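Local coordinates for protein alpha-glucosidase (Bacteroides thetaiotaomicron, PDB 5XFM) that probably hydrolyses beta-L-arabinopyranosides and alpha-galactosides as a bifunctional, calcium-containing member of glycoside hydrolase family 97, at residues Ser283-Gly295 against Glu417-Met429. The protein carries 1 engineered substitution. Numbering follows the deposited sequence.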
# COMPACT_ATOMS: atom_id res chain seq x y z
N SER A 283 15.25 -1.13 7.16
CA SER A 283 16.28 -0.17 6.78
C SER A 283 16.57 -0.25 5.28
O SER A 283 16.32 -1.29 4.67
CB SER A 283 17.56 -0.41 7.58
OG SER A 283 17.26 -0.58 8.96
N PRO A 284 17.09 0.84 4.68
CA PRO A 284 17.49 0.82 3.27
C PRO A 284 18.49 -0.29 2.97
O PRO A 284 19.40 -0.53 3.76
CB PRO A 284 18.13 2.20 3.07
CG PRO A 284 17.41 3.07 4.04
CD PRO A 284 17.13 2.20 5.24
N LEU A 285 18.31 -0.96 1.83
CA LEU A 285 19.18 -2.06 1.44
C LEU A 285 20.30 -1.58 0.51
O LEU A 285 21.24 -2.33 0.23
CB LEU A 285 18.37 -3.16 0.77
CG LEU A 285 17.48 -3.93 1.76
CD1 LEU A 285 16.43 -4.76 1.05
CD2 LEU A 285 18.32 -4.79 2.71
N TYR A 286 20.20 -0.34 0.05
CA TYR A 286 21.31 0.31 -0.64
C TYR A 286 21.18 1.83 -0.56
O TYR A 286 20.14 2.37 -0.19
CB TYR A 286 21.43 -0.15 -2.10
CG TYR A 286 20.18 -0.12 -2.95
CD1 TYR A 286 19.36 -1.24 -3.05
CD2 TYR A 286 19.83 1.01 -3.69
CE1 TYR A 286 18.22 -1.24 -3.83
CE2 TYR A 286 18.69 1.02 -4.49
CZ TYR A 286 17.89 -0.11 -4.55
OH TYR A 286 16.75 -0.12 -5.32
N GLU A 287 22.30 2.49 -0.85
CA GLU A 287 22.37 3.94 -0.86
C GLU A 287 22.26 4.37 -2.32
O GLU A 287 22.71 3.65 -3.21
CB GLU A 287 23.70 4.41 -0.25
CG GLU A 287 23.87 4.17 1.26
CD GLU A 287 23.03 5.07 2.15
OE1 GLU A 287 23.63 5.81 2.97
OE2 GLU A 287 21.79 5.03 2.06
N THR A 288 21.62 5.51 -2.58
CA THR A 288 21.55 5.98 -3.95
C THR A 288 22.39 7.24 -4.16
O THR A 288 22.53 8.06 -3.26
CB THR A 288 20.10 6.25 -4.39
OG1 THR A 288 20.07 6.53 -5.79
CG2 THR A 288 19.50 7.41 -3.61
N LYS A 289 22.93 7.38 -5.37
CA LYS A 289 23.67 8.57 -5.77
C LYS A 289 22.73 9.57 -6.44
O LYS A 289 23.12 10.70 -6.74
CB LYS A 289 24.80 8.21 -6.73
CG LYS A 289 25.84 7.25 -6.18
CD LYS A 289 26.87 6.87 -7.25
CE LYS A 289 27.85 5.83 -6.75
NZ LYS A 289 28.18 6.04 -5.31
N HIS A 290 21.49 9.16 -6.68
CA HIS A 290 20.56 10.00 -7.42
C HIS A 290 19.58 10.75 -6.53
O HIS A 290 19.12 10.23 -5.51
CB HIS A 290 19.80 9.16 -8.45
CG HIS A 290 20.69 8.49 -9.44
ND1 HIS A 290 20.97 7.14 -9.39
CD2 HIS A 290 21.38 8.98 -10.50
CE1 HIS A 290 21.80 6.83 -10.37
NE2 HIS A 290 22.06 7.92 -11.06
N ASP A 291 19.25 11.96 -6.95
CA ASP A 291 18.27 12.80 -6.27
C ASP A 291 16.96 12.70 -7.04
O ASP A 291 16.69 13.47 -7.96
CB ASP A 291 18.77 14.25 -6.21
CG ASP A 291 17.84 15.16 -5.42
OD1 ASP A 291 16.96 14.66 -4.69
OD2 ASP A 291 18.00 16.40 -5.53
N TYR A 292 16.14 11.71 -6.67
CA TYR A 292 14.95 11.39 -7.45
C TYR A 292 13.87 12.43 -7.22
O TYR A 292 13.53 12.77 -6.09
CB TYR A 292 14.44 9.99 -7.10
CG TYR A 292 15.36 8.89 -7.56
CD1 TYR A 292 15.55 8.62 -8.91
CD2 TYR A 292 16.06 8.12 -6.65
CE1 TYR A 292 16.39 7.62 -9.34
CE2 TYR A 292 16.91 7.12 -7.06
CZ TYR A 292 17.07 6.87 -8.40
OH TYR A 292 17.92 5.86 -8.80
N ARG A 293 13.34 12.94 -8.33
CA ARG A 293 12.36 14.01 -8.29
C ARG A 293 10.94 13.45 -8.44
O ARG A 293 10.64 12.76 -9.41
CB ARG A 293 12.66 15.03 -9.38
CG ARG A 293 11.72 16.23 -9.43
CD ARG A 293 12.02 17.09 -10.66
NE ARG A 293 11.16 18.26 -10.76
CZ ARG A 293 11.21 19.14 -11.75
NH1 ARG A 293 12.08 18.98 -12.74
NH2 ARG A 293 10.39 20.18 -11.76
N PHE A 294 10.09 13.72 -7.46
CA PHE A 294 8.73 13.20 -7.51
C PHE A 294 7.78 14.26 -8.05
O PHE A 294 8.17 15.41 -8.26
CB PHE A 294 8.29 12.74 -6.12
CG PHE A 294 9.35 11.98 -5.38
CD1 PHE A 294 9.92 10.85 -5.93
CD2 PHE A 294 9.76 12.39 -4.12
CE1 PHE A 294 10.90 10.15 -5.25
CE2 PHE A 294 10.73 11.69 -3.43
CZ PHE A 294 11.30 10.56 -4.00
N GLY A 295 6.53 13.87 -8.29
CA GLY A 295 5.53 14.81 -8.76
C GLY A 295 4.35 14.23 -9.50
O GLY A 295 3.80 13.19 -9.12
N GLU A 417 13.20 -7.11 -6.58
CA GLU A 417 14.38 -6.49 -6.00
C GLU A 417 15.46 -6.22 -7.04
O GLU A 417 15.97 -5.11 -7.13
CB GLU A 417 14.92 -7.35 -4.86
CG GLU A 417 16.14 -6.78 -4.18
CD GLU A 417 16.59 -7.65 -3.01
OE1 GLU A 417 16.00 -7.51 -1.91
OE2 GLU A 417 17.50 -8.48 -3.20
N ASP A 418 15.80 -7.23 -7.84
CA ASP A 418 16.82 -7.06 -8.88
C ASP A 418 16.45 -5.96 -9.89
O ASP A 418 17.32 -5.19 -10.33
CB ASP A 418 17.07 -8.39 -9.61
CG ASP A 418 17.64 -9.47 -8.69
OD1 ASP A 418 18.05 -9.13 -7.56
OD2 ASP A 418 17.70 -10.64 -9.11
N ILE A 419 15.17 -5.87 -10.24
CA ILE A 419 14.72 -4.81 -11.13
C ILE A 419 14.95 -3.45 -10.48
O ILE A 419 15.51 -2.54 -11.10
CB ILE A 419 13.23 -4.95 -11.50
CG1 ILE A 419 13.02 -6.13 -12.45
CG2 ILE A 419 12.71 -3.68 -12.15
CD1 ILE A 419 11.55 -6.47 -12.68
N LEU A 420 14.56 -3.34 -9.21
CA LEU A 420 14.79 -2.09 -8.48
C LEU A 420 16.27 -1.69 -8.40
O LEU A 420 16.62 -0.50 -8.49
CB LEU A 420 14.22 -2.19 -7.06
CG LEU A 420 12.73 -1.85 -6.95
CD1 LEU A 420 12.13 -2.35 -5.64
CD2 LEU A 420 12.61 -0.34 -7.04
N SER A 421 17.14 -2.68 -8.21
CA SER A 421 18.56 -2.44 -8.02
C SER A 421 19.24 -1.99 -9.33
O SER A 421 20.02 -1.02 -9.35
CB SER A 421 19.21 -3.71 -7.44
OG SER A 421 20.55 -3.47 -7.06
N ASP A 422 18.97 -2.70 -10.42
CA ASP A 422 19.49 -2.29 -11.74
C ASP A 422 18.96 -0.90 -12.12
O ASP A 422 19.68 -0.04 -12.65
CB ASP A 422 19.13 -3.32 -12.81
CG ASP A 422 19.92 -4.63 -12.67
OD1 ASP A 422 20.99 -4.62 -12.02
OD2 ASP A 422 19.46 -5.65 -13.21
N ALA A 423 17.68 -0.69 -11.82
CA ALA A 423 17.05 0.60 -12.05
C ALA A 423 17.81 1.71 -11.34
O ALA A 423 18.16 2.71 -11.97
CB ALA A 423 15.60 0.59 -11.58
N ASP A 424 18.06 1.53 -10.05
CA ASP A 424 18.81 2.54 -9.33
C ASP A 424 20.19 2.74 -9.91
O ASP A 424 20.68 3.87 -9.94
CB ASP A 424 18.97 2.20 -7.85
CG ASP A 424 19.71 3.30 -7.11
OD1 ASP A 424 19.13 4.40 -6.98
OD2 ASP A 424 20.89 3.10 -6.73
N ASP A 425 20.82 1.66 -10.36
CA ASP A 425 22.12 1.80 -11.02
C ASP A 425 22.02 2.68 -12.27
O ASP A 425 23.00 3.31 -12.68
CB ASP A 425 22.70 0.44 -11.38
CG ASP A 425 23.19 -0.33 -10.17
OD1 ASP A 425 23.51 0.31 -9.15
OD2 ASP A 425 23.27 -1.58 -10.24
N HIS A 426 20.83 2.74 -12.87
CA HIS A 426 20.67 3.60 -14.05
C HIS A 426 19.79 4.82 -13.81
O HIS A 426 19.21 5.37 -14.74
CB HIS A 426 20.11 2.77 -15.20
CG HIS A 426 20.99 1.63 -15.58
ND1 HIS A 426 20.90 0.39 -14.99
CD2 HIS A 426 22.00 1.55 -16.48
CE1 HIS A 426 21.81 -0.42 -15.52
NE2 HIS A 426 22.49 0.26 -16.43
N GLY A 427 19.72 5.24 -12.55
CA GLY A 427 18.99 6.44 -12.16
C GLY A 427 17.51 6.43 -12.49
O GLY A 427 16.93 7.48 -12.80
N LEU A 428 16.89 5.27 -12.41
CA LEU A 428 15.47 5.17 -12.76
C LEU A 428 14.58 4.93 -11.55
O LEU A 428 14.87 4.09 -10.70
CB LEU A 428 15.26 4.04 -13.76
CG LEU A 428 15.88 4.26 -15.14
CD1 LEU A 428 16.01 2.93 -15.86
CD2 LEU A 428 15.03 5.23 -15.94
N MET A 429 13.50 5.70 -11.47
CA MET A 429 12.44 5.41 -10.52
C MET A 429 11.59 4.25 -11.04
O MET A 429 11.50 4.03 -12.25
CB MET A 429 11.57 6.64 -10.27
CG MET A 429 12.31 7.79 -9.64
SD MET A 429 11.29 9.27 -9.44
CE MET A 429 11.46 9.97 -11.09
O HOH W 1 22.77 4.80 -7.36
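Asp424 OD1 takes two short hydrogen bonds from the loop: Thr288 OG1 donates at 2.6 Å to its syn lone pair, while Tyr292 OH, also 2.6 Å away, arrives from above the carboxylate plane. The other oxygen, OD2, accepts from a water, itself the acceptor of a longer bond from Lys289 N, so both oxygens of this buried residue have partners. CG anti to the backbone N (chi1 -178°) lets the Asp424 carboxylate meet both hydroxyls. Thr288 OG1 also accepts from His290 N, an ST turn that helps orient the hydroxyl. The helix ends in a Schellman motif with Gly427, at positive phi, as C-prime residue; its CA lies over the centre of the His290 ring in a CH-pi contact, 3.4 Å from the centroid. Farther along, Met429 CG touches Tyr292 CD1 at 3.4 Å, and with chi2 extended (177°) SD lies obliquely beside the Tyr292 and Phe294 rings, two Met-aromatic contacts. Tyr286 CE2 packs against Asp424 CB, and the Tyr286 hydroxyl is hydrogen-bonded to Asn447. The loop thus runs alongside the end of helix 410-425 and the start of strand 429-432, in the same chain direction, before entering strand 295-299 of the TIM-barrel domain.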